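PDB 3F8M: GntR-family protein transcriptional regulator from Mycobacterium smegmatis, which represses the phnDCE operon, which serves phosphate uptake, when phosphate is available in the cell, acting as a DNA-binding transcription factor. Local coordinates for residues V18-L23 against R54-E59; I80-G85 against M233-V238; V128-R133 against L144-L149; R174-T179 against S213-D218. All blocks are in the same frame, centred on the assembly; numbering follows the deposited sequence. Where two conformers were deposited one is given.

Interaction 1 of 4, residues V18-L23 against R54-E59; sequences VVRAEL and RQALRE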
loop_
_atom_site.group_PDB
_atom_site.type_symbol
_atom_site.label_atom_id
_atom_site.label_comp_id
_atom_site.label_asym_id
_atom_site.label_seq_id
_atom_site.Cartn_x
_atom_site.Cartn_y
_atom_site.Cartn_z
ATOM N N VAL A 18 -19.422 -8.565 27.974
ATOM C CA VAL A 18 -19.840 -9.967 27.834
ATOM C C VAL A 18 -20.351 -10.296 26.423
ATOM O O VAL A 18 -20.006 -11.353 25.879
ATOM C CB VAL A 18 -20.848 -10.388 28.943
ATOM C CG1 VAL A 18 -21.458 -11.758 28.659
ATOM C CG2 VAL A 18 -20.154 -10.382 30.313
ATOM N N VAL A 19 -21.150 -9.405 25.828
ATOM C CA VAL A 19 -21.617 -9.616 24.449
ATOM C C VAL A 19 -20.445 -9.734 23.460
ATOM O O VAL A 19 -20.442 -10.641 22.624
ATOM C CB VAL A 19 -22.673 -8.569 23.971
ATOM C CG1 VAL A 19 -22.016 -7.317 23.363
ATOM C CG2 VAL A 19 -23.653 -9.232 22.968
ATOM N N ARG A 20 -19.453 -8.844 23.577
ATOM C CA ARG A 20 -18.241 -8.922 22.755
ATOM C C ARG A 20 -17.482 -10.243 22.944
ATOM O O ARG A 20 -16.910 -10.773 21.992
ATOM C CB ARG A 20 -17.319 -7.729 23.009
ATOM C CG ARG A 20 -17.650 -6.507 22.139
ATOM C CD ARG A 20 -17.340 -5.166 22.845
ATOM N NE ARG A 20 -17.853 -4.005 22.099
ATOM C CZ ARG A 20 -18.989 -3.362 22.376
ATOM N NH1 ARG A 20 -19.765 -3.757 23.384
ATOM N NH2 ARG A 20 -19.365 -2.327 21.638
ATOM N N ALA A 21 -17.501 -10.787 24.157
ATOM C CA ALA A 21 -16.837 -12.065 24.436
ATOM C C ALA A 21 -17.652 -13.232 23.882
ATOM O O ALA A 21 -17.091 -14.237 23.437
ATOM C CB ALA A 21 -16.623 -12.241 25.945
ATOM N N GLU A 22 -18.974 -13.096 23.932
ATOM C CA GLU A 22 -19.869 -14.125 23.416
ATOM C C GLU A 22 -19.769 -14.202 21.878
ATOM O O GLU A 22 -19.878 -15.291 21.307
ATOM C CB GLU A 22 -21.313 -13.898 23.888
ATOM C CG GLU A 22 -21.587 -14.337 25.343
ATOM C CD GLU A 22 -21.974 -15.817 25.463
ATOM O OE1 GLU A 22 -21.641 -16.612 24.550
ATOM O OE2 GLU A 22 -22.622 -16.188 26.478
ATOM N N LEU A 23 -19.546 -13.061 21.218
ATOM C CA LEU A 23 -19.411 -13.058 19.754
ATOM C C LEU A 23 -18.094 -13.728 19.354
ATOM O O LEU A 23 -18.037 -14.464 18.364
ATOM C CB LEU A 23 -19.526 -11.651 19.144
ATOM C CG LEU A 23 -20.899 -10.964 19.269
ATOM C CD1 LEU A 23 -20.795 -9.499 18.947
ATOM C CD2 LEU A 23 -21.957 -11.635 18.405
ATOM N N ARG A 54 -25.130 -4.208 17.269
ATOM C CA ARG A 54 -24.751 -3.550 15.999
ATOM C C ARG A 54 -23.314 -3.059 16.043
ATOM O O ARG A 54 -22.537 -3.229 15.095
ATOM C CB ARG A 54 -25.663 -2.354 15.723
ATOM C CG ARG A 54 -25.510 -1.673 14.351
ATOM C CD ARG A 54 -26.549 -0.548 14.197
ATOM N NE ARG A 54 -27.848 -1.008 14.700
ATOM C CZ ARG A 54 -28.954 -0.273 14.797
ATOM N NH1 ARG A 54 -28.955 1.003 14.411
ATOM N NH2 ARG A 54 -30.064 -0.828 15.281
ATOM N N GLN A 55 -22.983 -2.383 17.137
ATOM C CA GLN A 55 -21.667 -1.822 17.303
ATOM C C GLN A 55 -20.594 -2.912 17.447
ATOM O O GLN A 55 -19.507 -2.780 16.892
ATOM C CB GLN A 55 -21.677 -0.907 18.536
ATOM C CG GLN A 55 -20.287 -0.415 18.963
ATOM C CD GLN A 55 -19.621 0.422 17.898
ATOM O OE1 GLN A 55 -20.291 0.984 17.008
ATOM N NE2 GLN A 55 -18.286 0.521 17.974
ATOM N N ALA A 56 -20.873 -3.973 18.198
ATOM C CA ALA A 56 -19.862 -5.026 18.349
ATOM C C ALA A 56 -19.616 -5.693 16.991
ATOM O O ALA A 56 -18.449 -5.964 16.627
ATOM C CB ALA A 56 -20.271 -6.047 19.405
ATOM N N LEU A 57 -20.684 -5.894 16.212
ATOM C CA LEU A 57 -20.519 -6.482 14.850
ATOM C C LEU A 57 -19.751 -5.596 13.884
ATOM O O LEU A 57 -18.902 -6.071 13.102
ATOM C CB LEU A 57 -21.851 -6.887 14.229
ATOM C CG LEU A 57 -22.568 -8.046 14.924
ATOM C CD1 LEU A 57 -23.938 -8.264 14.289
ATOM C CD2 LEU A 57 -21.726 -9.350 14.981
ATOM N N ARG A 58 -20.030 -4.302 13.952
ATOM C CA ARG A 58 -19.272 -3.337 13.186
ATOM C C ARG A 58 -17.764 -3.327 13.526
ATOM O O ARG A 58 -16.928 -3.195 12.615
ATOM C CB ARG A 58 -19.918 -1.950 13.299
ATOM C CG ARG A 58 -19.187 -0.924 12.515
ATOM C CD ARG A 58 -20.076 -0.113 11.611
ATOM N NE ARG A 58 -19.208 0.846 10.959
ATOM C CZ ARG A 58 -19.364 2.161 11.039
ATOM N NH1 ARG A 58 -20.413 2.678 11.690
ATOM N NH2 ARG A 58 -18.488 2.947 10.436
ATOM N N GLU A 59 -17.425 -3.538 14.799
ATOM C CA GLU A 59 -16.024 -3.632 15.239
ATOM C C GLU A 59 -15.365 -4.899 14.660
ATOM O O GLU A 59 -14.219 -4.865 14.206
ATOM C CB GLU A 59 -15.924 -3.626 16.764
ATOM C CG GLU A 59 -16.360 -2.278 17.415
ATOM C CD GLU A 59 -16.486 -2.358 18.944
ATOM O OE1 GLU A 59 -15.966 -3.333 19.524
ATOM O OE2 GLU A 59 -17.121 -1.460 19.565
#
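Arg20 and Leu23 of helix 15-29 pack on Ala56, Leu57 and Glu59 of helix 50-62 in a helix-helix contact of the winged helix-turn-helix domain of the GntR family. Residues 39-58 are the predicted helix-turn-helix motif, so the second helix would be its recognition helix, and helix 15-29 packs against it. The two axes come within 10.1 Å at a crossing angle of -48°. Ala56 sits at the centre: its methyl meets Leu23 CD1 at 3.5 Å and also lies over one face of the Arg20 guanidinium, near its centre. Leu57 starts away from the first helix, but its CD2 swings back to meet both methyls of Leu23. Beyond this apolar patch Arg20 grips Glu59 side-on, NE to OE1 and NH2 to OE2, with both oxygens close to the guanidinium plane. The carboxylate is turned 37° against that plane, so NH2 approaches OE2 from above the carboxylate. Both bonds are rather long, and Arg20 NH1 turns to the carbonyl of His16. Gln55 then steadies the acid within its own helix: its NE2 gives a 2.8 Å bond to Glu59 OE2, on the anti lone pair, so this one oxygen takes two donors.

Interaction 2 of 4, residues I80-G85 against M233-V238; sequences IRQPLG and MTFTAV
Ile80 and Gln82 meet Met233 and Phe235 on the tightly packed face of a two-stranded parallel pairing, in register from Ile80-Met233 to Pro83-Thr236. Four backbone bonds zip it together, beginning with Thr234 N to Ile80 O at 2.8 Å. On this face Met233 folds back, its chain bent at chi2 and chi3, so that CE reaches Ile80 CB at 3.7 Å while SD lies over the rim of one face of the Phe235 ring. The Gln82 amide runs alongside that ring, the two planes only 6° apart; its NE2 also makes a weak hydrogen bond to Tyr228 OH. Leu84, just past strand 80-83, crosses the Phe235 side chain at about a right angle, CD2 to CD1 3.9 Å, and its CD1 touches Ala237 CB. The face of Arg81, Pro83 and Thr236 is looser and wetter. Thr236 CG2 sits over one face of the Arg81 guanidinium, 3.7 Å from NH2, and a water bridges Arg81 O and Thr236 OG1. Thr234, on the same face but buried, hydrogen-bonds through OG1 to Asp186 of the second subunit. Residues 235-238 also pair antiparallel with a strand of that subunit, so the parallel pair becomes part of a mixed sheet that runs on across the dimer interface.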
loop_
_atom_site.group_PDB
_atom_site.type_symbol
_atom_site.label_atom_id
_atom_site.label_comp_id
_atom_site.label_asym_id
_atom_site.label_seq_id
_atom_site.Cartn_x
_atom_site.Cartn_y
_atom_site.Cartn_z
ATOM N N ILE A 80 -4.511 -10.745 6.555
ATOM C CA ILE A 80 -3.345 -10.482 7.396
ATOM C C ILE A 80 -3.038 -9.006 7.352
ATOM O O ILE A 80 -3.011 -8.435 6.278
ATOM C CB ILE A 80 -2.095 -11.291 6.960
ATOM C CG1 ILE A 80 -2.317 -12.772 7.234
ATOM C CG2 ILE A 80 -0.880 -10.900 7.802
ATOM C CD1 ILE A 80 -1.615 -13.667 6.246
ATOM N N ARG A 81 -2.859 -8.391 8.523
ATOM C CA ARG A 81 -2.567 -6.956 8.626
ATOM C C ARG A 81 -1.078 -6.783 8.937
ATOM O O ARG A 81 -0.619 -6.920 10.075
ATOM C CB ARG A 81 -3.451 -6.302 9.700
ATOM C CG ARG A 81 -4.930 -6.286 9.329
ATOM C CD ARG A 81 -5.799 -5.836 10.520
ATOM N NE ARG A 81 -5.368 -4.545 11.016
ATOM C CZ ARG A 81 -5.821 -3.375 10.566
ATOM N NH1 ARG A 81 -6.742 -3.326 9.607
ATOM N NH2 ARG A 81 -5.343 -2.246 11.070
ATOM N N GLN A 82 -0.314 -6.538 7.899
ATOM C CA GLN A 82 1.117 -6.494 8.051
ATOM C C GLN A 82 1.686 -5.076 8.122
ATOM O O GLN A 82 1.514 -4.295 7.179
ATOM C CB GLN A 82 1.705 -7.232 6.867
ATOM C CG GLN A 82 3.180 -7.155 6.766
ATOM C CD GLN A 82 3.733 -8.411 6.171
ATOM O OE1 GLN A 82 4.620 -9.016 6.745
ATOM N NE2 GLN A 82 3.205 -8.818 5.008
ATOM N N PRO A 83 2.393 -4.754 9.222
ATOM C CA PRO A 83 3.073 -3.464 9.347
ATOM C C PRO A 83 4.118 -3.332 8.241
ATOM O O PRO A 83 4.780 -4.328 7.898
ATOM C CB PRO A 83 3.755 -3.554 10.715
ATOM C CG PRO A 83 3.078 -4.688 11.433
ATOM C CD PRO A 83 2.671 -5.635 10.369
ATOM N N LEU A 84 4.238 -2.147 7.641
ATOM C CA LEU A 84 5.350 -1.898 6.728
ATOM C C LEU A 84 6.590 -1.694 7.593
ATOM O O LEU A 84 6.557 -1.024 8.619
ATOM C CB LEU A 84 5.088 -0.714 5.787
ATOM C CG LEU A 84 4.176 -0.963 4.579
ATOM C CD1 LEU A 84 3.785 0.373 3.974
ATOM C CD2 LEU A 84 4.826 -1.872 3.526
ATOM N N GLY A 85 7.682 -2.336 7.222
ATOM C CA GLY A 85 8.915 -2.206 8.009
ATOM C C GLY A 85 9.638 -3.528 8.006
ATOM O O GLY A 85 9.479 -4.307 7.072
ATOM N N MET A 233 -4.558 -9.490 2.104
ATOM C CA MET A 233 -3.530 -8.726 2.752
ATOM C C MET A 233 -3.905 -7.271 2.918
ATOM O O MET A 233 -4.466 -6.667 1.989
ATOM C CB MET A 233 -2.227 -8.879 1.942
ATOM C CG MET A 233 -1.084 -7.976 2.382
ATOM S SD MET A 233 -0.404 -8.485 3.984
ATOM C CE MET A 233 -0.420 -10.277 3.784
ATOM N N THR A 234 -3.595 -6.721 4.083
ATOM C CA THR A 234 -3.672 -5.284 4.345
ATOM C C THR A 234 -2.338 -4.828 4.856
ATOM O O THR A 234 -1.756 -5.498 5.694
ATOM C CB THR A 234 -4.729 -4.966 5.425
ATOM O OG1 THR A 234 -6.000 -5.386 4.950
ATOM C CG2 THR A 234 -4.773 -3.516 5.714
ATOM N N PHE A 235 -1.850 -3.684 4.383
ATOM C CA PHE A 235 -0.670 -3.078 4.974
ATOM C C PHE A 235 -1.022 -1.907 5.853
ATOM O O PHE A 235 -1.926 -1.151 5.532
ATOM C CB PHE A 235 0.300 -2.648 3.885
ATOM C CG PHE A 235 0.938 -3.798 3.186
ATOM C CD1 PHE A 235 1.942 -4.531 3.818
ATOM C CD2 PHE A 235 0.515 -4.178 1.941
ATOM C CE1 PHE A 235 2.516 -5.603 3.196
ATOM C CE2 PHE A 235 1.079 -5.266 1.315
ATOM C CZ PHE A 235 2.085 -5.971 1.941
ATOM N N THR A 236 -0.315 -1.780 6.966
ATOM C CA THR A 236 -0.488 -0.686 7.904
ATOM C C THR A 236 0.851 0.017 8.078
ATOM O O THR A 236 1.918 -0.606 8.008
ATOM C CB THR A 236 -0.961 -1.147 9.295
ATOM O OG1 THR A 236 0.120 -1.799 9.966
ATOM C CG2 THR A 236 -2.166 -2.104 9.206
ATOM N N ALA A 237 0.795 1.322 8.292
ATOM C CA ALA A 237 2.005 2.111 8.387
ATOM C C ALA A 237 1.742 3.215 9.369
ATOM O O ALA A 237 0.795 4.005 9.211
ATOM C CB ALA A 237 2.413 2.642 7.016
ATOM N N VAL A 238 2.542 3.232 10.423
ATOM C CA VAL A 238 2.455 4.275 11.421
ATOM C C VAL A 238 3.658 5.172 11.224
ATOM O O VAL A 238 4.787 4.670 11.233
ATOM C CB VAL A 238 2.432 3.692 12.841
ATOM C CG1 VAL A 238 2.237 4.784 13.873
ATOM C CG2 VAL A 238 1.336 2.675 12.961
HETATM O O HOH W 1 -0.740 -4.183 11.338
#

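Interaction 3 of 4, residues V128-R133 against L144-L149; sequences VLQLER and LETTKL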
loop_
_atom_site.group_PDB
_atom_site.type_symbol
_atom_site.label_atom_id
_atom_site.label_comp_id
_atom_site.label_asym_id
_atom_site.label_seq_id
_atom_site.Cartn_x
_atom_site.Cartn_y
_atom_site.Cartn_z
ATOM N N VAL A 128 24.233 -14.006 -7.873
ATOM C CA VAL A 128 23.018 -13.591 -7.159
ATOM C C VAL A 128 22.313 -14.897 -6.820
ATOM O O VAL A 128 22.178 -15.777 -7.703
ATOM C CB VAL A 128 22.151 -12.719 -8.057
ATOM C CG1 VAL A 128 20.664 -12.595 -7.443
ATOM C CG2 VAL A 128 22.800 -11.371 -8.179
ATOM N N LEU A 129 21.910 -15.046 -5.553
ATOM C CA LEU A 129 21.144 -16.190 -5.133
ATOM C C LEU A 129 19.718 -15.718 -5.009
ATOM O O LEU A 129 19.487 -14.768 -4.289
ATOM C CB LEU A 129 21.656 -16.740 -3.797
ATOM C CG LEU A 129 20.917 -17.941 -3.197
ATOM C CD1 LEU A 129 20.881 -19.104 -4.178
ATOM C CD2 LEU A 129 21.571 -18.369 -1.812
ATOM N N GLN A 130 18.781 -16.368 -5.703
ATOM C CA GLN A 130 17.354 -15.953 -5.606
ATOM C C GLN A 130 16.550 -17.006 -4.879
ATOM O O GLN A 130 16.638 -18.190 -5.211
ATOM C CB GLN A 130 16.765 -15.767 -6.994
ATOM C CG GLN A 130 15.245 -15.428 -6.990
ATOM C CD GLN A 130 14.710 -15.217 -8.382
ATOM O OE1 GLN A 130 14.810 -14.121 -8.911
ATOM N NE2 GLN A 130 14.110 -16.246 -8.962
ATOM N N LEU A 131 15.775 -16.558 -3.884
ATOM C CA LEU A 131 14.905 -17.410 -3.148
ATOM C C LEU A 131 13.475 -17.008 -3.538
ATOM O O LEU A 131 13.091 -15.826 -3.426
ATOM C CB LEU A 131 15.065 -17.174 -1.648
ATOM C CG LEU A 131 14.037 -17.908 -0.756
ATOM C CD1 LEU A 131 14.053 -19.459 -0.943
ATOM C CD2 LEU A 131 14.263 -17.513 0.702
ATOM N N GLU A 132 12.693 -17.992 -3.976
ATOM C CA GLU A 132 11.253 -17.753 -4.244
ATOM C C GLU A 132 10.434 -18.640 -3.362
ATOM O O GLU A 132 10.719 -19.830 -3.215
ATOM C CB GLU A 132 10.873 -18.085 -5.661
ATOM C CG GLU A 132 11.143 -17.041 -6.651
ATOM C CD GLU A 132 10.069 -16.994 -7.772
ATOM O OE1 GLU A 132 9.761 -18.053 -8.382
ATOM O OE2 GLU A 132 9.613 -15.875 -8.069
ATOM N N ARG A 133 9.439 -18.040 -2.710
ATOM C CA ARG A 133 8.608 -18.754 -1.764
ATOM C C ARG A 133 7.178 -18.220 -1.929
ATOM O O ARG A 133 6.973 -17.056 -2.323
ATOM C CB ARG A 133 9.056 -18.475 -0.339
ATOM C CG ARG A 133 10.450 -19.086 0.002
ATOM C CD ARG A 133 10.800 -18.999 1.466
ATOM N NE ARG A 133 10.856 -17.671 2.052
ATOM C CZ ARG A 133 11.221 -17.462 3.320
ATOM N NH1 ARG A 133 11.235 -16.236 3.817
ATOM N NH2 ARG A 133 11.552 -18.482 4.086
ATOM N N LEU A 144 3.563 -14.240 -3.294
ATOM C CA LEU A 144 4.789 -14.822 -3.862
ATOM C C LEU A 144 5.904 -13.804 -3.623
ATOM O O LEU A 144 5.803 -12.606 -4.024
ATOM C CB LEU A 144 4.562 -15.080 -5.361
ATOM C CG LEU A 144 5.815 -15.456 -6.176
ATOM C CD1 LEU A 144 6.191 -16.900 -5.855
ATOM C CD2 LEU A 144 5.635 -15.306 -7.671
ATOM N N GLU A 145 6.951 -14.284 -2.954
ATOM C CA GLU A 145 8.071 -13.471 -2.486
ATOM C C GLU A 145 9.313 -13.930 -3.234
ATOM O O GLU A 145 9.642 -15.113 -3.150
ATOM C CB GLU A 145 8.271 -13.801 -1.014
ATOM C CG GLU A 145 9.345 -13.000 -0.307
ATOM C CD GLU A 145 9.662 -13.565 1.040
ATOM O OE1 GLU A 145 10.139 -14.764 1.103
ATOM O OE2 GLU A 145 9.424 -12.798 2.028
ATOM N N THR A 146 9.953 -13.012 -3.951
ATOM C CA THR A 146 11.142 -13.349 -4.760
ATOM C C THR A 146 12.246 -12.467 -4.235
ATOM O O THR A 146 12.180 -11.233 -4.384
ATOM C CB THR A 146 10.835 -13.062 -6.229
ATOM O OG1 THR A 146 9.618 -13.754 -6.611
ATOM C CG2 THR A 146 12.048 -13.494 -7.151
ATOM N N THR A 147 13.238 -13.072 -3.578
ATOM C CA THR A 147 14.272 -12.284 -2.933
ATOM C C THR A 147 15.560 -12.551 -3.709
ATOM O O THR A 147 15.903 -13.698 -3.897
ATOM C CB THR A 147 14.481 -12.693 -1.481
ATOM O OG1 THR A 147 13.246 -12.499 -0.747
ATOM C CG2 THR A 147 15.588 -11.829 -0.793
ATOM N N LYS A 148 16.187 -11.493 -4.201
ATOM C CA LYS A 148 17.501 -11.606 -4.889
ATOM C C LYS A 148 18.562 -11.135 -3.917
ATOM O O LYS A 148 18.493 -10.034 -3.410
ATOM C CB LYS A 148 17.532 -10.738 -6.139
ATOM C CG LYS A 148 16.652 -11.328 -7.212
ATOM C CD LYS A 148 16.524 -10.395 -8.376
ATOM C CE LYS A 148 15.483 -10.973 -9.345
ATOM N NZ LYS A 148 15.485 -10.184 -10.616
ATOM N N LEU A 149 19.570 -11.964 -3.685
ATOM C CA LEU A 149 20.582 -11.679 -2.691
ATOM C C LEU A 149 21.937 -11.671 -3.401
ATOM O O LEU A 149 22.147 -12.483 -4.291
ATOM C CB LEU A 149 20.620 -12.822 -1.662
ATOM C CG LEU A 149 19.343 -13.106 -0.842
ATOM C CD1 LEU A 149 19.419 -14.450 -0.114
ATOM C CD2 LEU A 149 19.206 -11.921 0.163
HETATM O O HOH W 2 11.920 -14.965 -0.863
#
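Glu132 and Arg133 face Thr146 and Glu145 across a beta hairpin, strands 127-137 and 140-150, within the six-stranded antiparallel sheet of the UTRA domain. The backbone comes first: Leu129 with Leu149, Leu131 with Thr147 and Arg133 with Glu145 are hydrogen-bonded pairs, each joined by two N-H to O=C bonds. In the non-hydrogen-bonded pairs between them the CA atoms close to 4.4 Å, for Gln130 with Lys148 and Glu132 with Thr146.

Van der Waals contacts, mostly of methyl and methylene groups against flat polar groups, fall on both faces. Gln130, extended with CG anti to its own N (chi1 176°), lays its amide over the Thr146 methyl, CD to CG2 3.4 Å, while OE1 comes near Lys148 CE. On the other face Leu131 CD2 rests on the Arg133 guanidinium, near its rim.

Polar side chains complete the pairing. In the conformer given of the two deposited for Glu145, Arg133 runs alongside it with their flat groups nearly coplanar, 20° apart; NE and NH1 both converge on OE1, at 3.1 Å for NE. The third nitrogen, NH2, is taken by the carbonyls of His163 and Ala165. On the opposite face Glu132 is held through OE1 by Arg193, and the Thr146 hydroxyl OG1 donates to the anti lone pair of Glu132 OE2 in a short 2.6 Å bond.

Interaction 4 of 4, residues R174-T179 against S213-D218; sequences RGIAFT and SYDQDD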
loop_
_atom_site.group_PDB
_atom_site.type_symbol
_atom_site.label_atom_id
_atom_site.label_comp_id
_atom_site.label_asym_id
_atom_site.label_seq_id
_atom_site.Cartn_x
_atom_site.Cartn_y
_atom_site.Cartn_z
ATOM N N ARG A 174 23.521 -13.685 11.171
ATOM C CA ARG A 174 24.844 -13.588 10.537
ATOM C C ARG A 174 25.564 -12.231 10.812
ATOM O O ARG A 174 26.599 -11.936 10.218
ATOM C CB ARG A 174 24.755 -13.922 9.042
ATOM C CG ARG A 174 24.310 -15.401 8.759
ATOM C CD ARG A 174 23.743 -15.608 7.321
ATOM N NE ARG A 174 23.712 -17.018 6.936
ATOM C CZ ARG A 174 24.609 -17.601 6.134
ATOM N NH1 ARG A 174 25.599 -16.899 5.615
ATOM N NH2 ARG A 174 24.501 -18.886 5.841
ATOM N N GLY A 175 24.996 -11.435 11.715
ATOM C CA GLY A 175 25.579 -10.149 12.150
ATOM C C GLY A 175 25.241 -8.976 11.248
ATOM O O GLY A 175 25.947 -7.960 11.228
ATOM N N ILE A 176 24.168 -9.116 10.476
ATOM C CA ILE A 176 23.780 -8.097 9.488
ATOM C C ILE A 176 22.475 -7.503 9.964
ATOM O O ILE A 176 21.467 -8.211 10.095
ATOM C CB ILE A 176 23.642 -8.716 8.067
ATOM C CG1 ILE A 176 24.981 -9.326 7.631
ATOM C CG2 ILE A 176 23.095 -7.689 7.042
ATOM C CD1 ILE A 176 24.896 -10.257 6.401
ATOM N N ALA A 177 22.482 -6.211 10.237
ATOM C CA ALA A 177 21.309 -5.578 10.845
ATOM C C ALA A 177 20.504 -4.870 9.764
ATOM O O ALA A 177 21.093 -4.245 8.876
ATOM C CB ALA A 177 21.722 -4.572 11.895
ATOM N N PHE A 178 19.179 -4.950 9.869
ATOM C CA PHE A 178 18.296 -4.277 8.916
ATOM C C PHE A 178 18.139 -2.876 9.432
ATOM O O PHE A 178 17.454 -2.660 10.426
ATOM C CB PHE A 178 16.943 -5.007 8.780
ATOM C CG PHE A 178 17.022 -6.269 7.944
ATOM C CD1 PHE A 178 16.654 -6.257 6.595
ATOM C CD2 PHE A 178 17.454 -7.471 8.505
ATOM C CE1 PHE A 178 16.745 -7.426 5.814
ATOM C CE2 PHE A 178 17.532 -8.649 7.744
ATOM C CZ PHE A 178 17.176 -8.627 6.381
ATOM N N THR A 179 18.814 -1.945 8.762
ATOM C CA THR A 179 18.956 -0.570 9.235
ATOM C C THR A 179 18.053 0.385 8.439
ATOM O O THR A 179 17.401 1.253 9.013
ATOM C CB THR A 179 20.441 -0.152 9.203
ATOM O OG1 THR A 179 21.215 -1.144 9.905
ATOM C CG2 THR A 179 20.670 1.241 9.841
ATOM N N SER A 213 16.789 -3.447 0.990
ATOM C CA SER A 213 17.159 -3.304 2.389
ATOM C C SER A 213 18.642 -3.062 2.474
ATOM O O SER A 213 19.417 -3.590 1.662
ATOM C CB SER A 213 16.824 -4.567 3.199
ATOM O OG SER A 213 15.466 -4.870 3.135
ATOM N N TYR A 214 19.015 -2.288 3.491
ATOM C CA TYR A 214 20.364 -1.848 3.727
ATOM C C TYR A 214 20.760 -2.097 5.190
ATOM O O TYR A 214 19.943 -1.955 6.115
ATOM C CB TYR A 214 20.489 -0.344 3.426
ATOM C CG TYR A 214 20.140 0.027 1.994
ATOM C CD1 TYR A 214 21.109 -0.005 1.007
ATOM C CD2 TYR A 214 18.842 0.393 1.659
ATOM C CE1 TYR A 214 20.784 0.321 -0.314
ATOM C CE2 TYR A 214 18.502 0.720 0.363
ATOM C CZ TYR A 214 19.472 0.691 -0.605
ATOM O OH TYR A 214 19.128 1.026 -1.867
ATOM N N ASP A 215 22.016 -2.470 5.365
ATOM C CA ASP A 215 22.547 -2.883 6.662
ATOM C C ASP A 215 23.181 -1.703 7.407
ATOM O O ASP A 215 23.060 -0.547 6.981
ATOM C CB ASP A 215 23.526 -4.074 6.537
ATOM C CG ASP A 215 24.842 -3.710 5.867
ATOM O OD1 ASP A 215 25.184 -2.508 5.801
ATOM O OD2 ASP A 215 25.559 -4.625 5.410
ATOM N N GLN A 216 23.869 -2.019 8.499
ATOM C CA GLN A 216 24.463 -1.001 9.386
ATOM C C GLN A 216 25.568 -0.173 8.698
ATOM O O GLN A 216 25.874 0.946 9.143
ATOM C CB GLN A 216 24.958 -1.645 10.694
ATOM C CG GLN A 216 26.074 -2.684 10.527
ATOM C CD GLN A 216 25.544 -4.123 10.458
ATOM O OE1 GLN A 216 24.580 -4.405 9.749
ATOM N NE2 GLN A 216 26.191 -5.038 11.189
ATOM N N ASP A 217 26.160 -0.715 7.637
ATOM C CA ASP A 217 27.124 0.023 6.828
ATOM C C ASP A 217 26.517 0.638 5.570
ATOM O O ASP A 217 27.259 1.083 4.687
ATOM C CB ASP A 217 28.267 -0.892 6.418
ATOM C CG ASP A 217 29.049 -1.398 7.603
ATOM O OD1 ASP A 217 29.237 -0.609 8.552
ATOM O OD2 ASP A 217 29.446 -2.586 7.598
ATOM N N ASP A 218 25.189 0.610 5.475
ATOM C CA ASP A 218 24.476 1.024 4.274
ATOM C C ASP A 218 24.852 0.191 3.042
ATOM O O ASP A 218 24.893 0.709 1.924
ATOM C CB ASP A 218 24.744 2.512 4.007
ATOM C CG ASP A 218 23.586 3.189 3.349
ATOM O OD1 ASP A 218 22.409 2.872 3.693
ATOM O OD2 ASP A 218 23.869 4.038 2.482
#
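Gln216 reaches back from a tight turn to clasp the backbone of the loop 174-179, and its amide does most of the polar work here. Its CG stands between the backbone N and the carbonyl carbon (chi1 63°), and a bend at chi2 brings the flat group up against residues 175-177. There the amide uses both ends: NE2 donates to Gly175 O at 2.9 Å, with that oxygen nearly in the amide plane, and OE1 accepts from Ala177 N at 2.8 Å, the N-H arriving tilted 28° from the plane of the side-chain carbonyl. One side chain thus mimics a strand partner, bonding the C=O and N-H that flank Ile176. Ile176 in turn crosses Asp215 obliquely, its CG2 touching CB at 3.7 Å. Farther along, Thr179 N bonds Tyr214 O at 2.9 Å, and Asp215 CA sends a close C-H contact to Ala177 O. Phe178 starts away from the strand, yet its ring turns an edge to Ser213, CD1 meeting CB at 3.8 Å, while Tyr168 stacks on the ring and Glu222 takes the Ser213 hydroxyl. Asp215 shapes the turn itself: OD1 accepts from Asp217 N, approached from above the carboxylate plane, while OD2 makes a salt bridge to Arg153. Residues 215-218 form a type I beta turn opened by an Asx turn, a combination that here joins strands 206-214 and 220-229 as a hairpin at one end of the UTRA sheet.

How the interactions relate
Interactions 2 and 3 are buried and built on strand pairing, parallel in the first and antiparallel in the second, whereas interactions 1 and 4 are only partly buried and lean on side chains. Interaction 1 stands apart in the DNA-binding domain, its centre about 42 Å from that of interaction 3 and on the opposite side of the chain's centre. Interactions 3 and 4 reach the same UTRA sheet: one adds a single arginine-glutamate bridge and a threonine-glutamate bond to its backbone pairing, the other uses an amide to hold a loop at its end. Both lie in the long loop of chain that interaction 2 closes. Interactions 1, 2 and 4 touch the second subunit; interaction 3 does not.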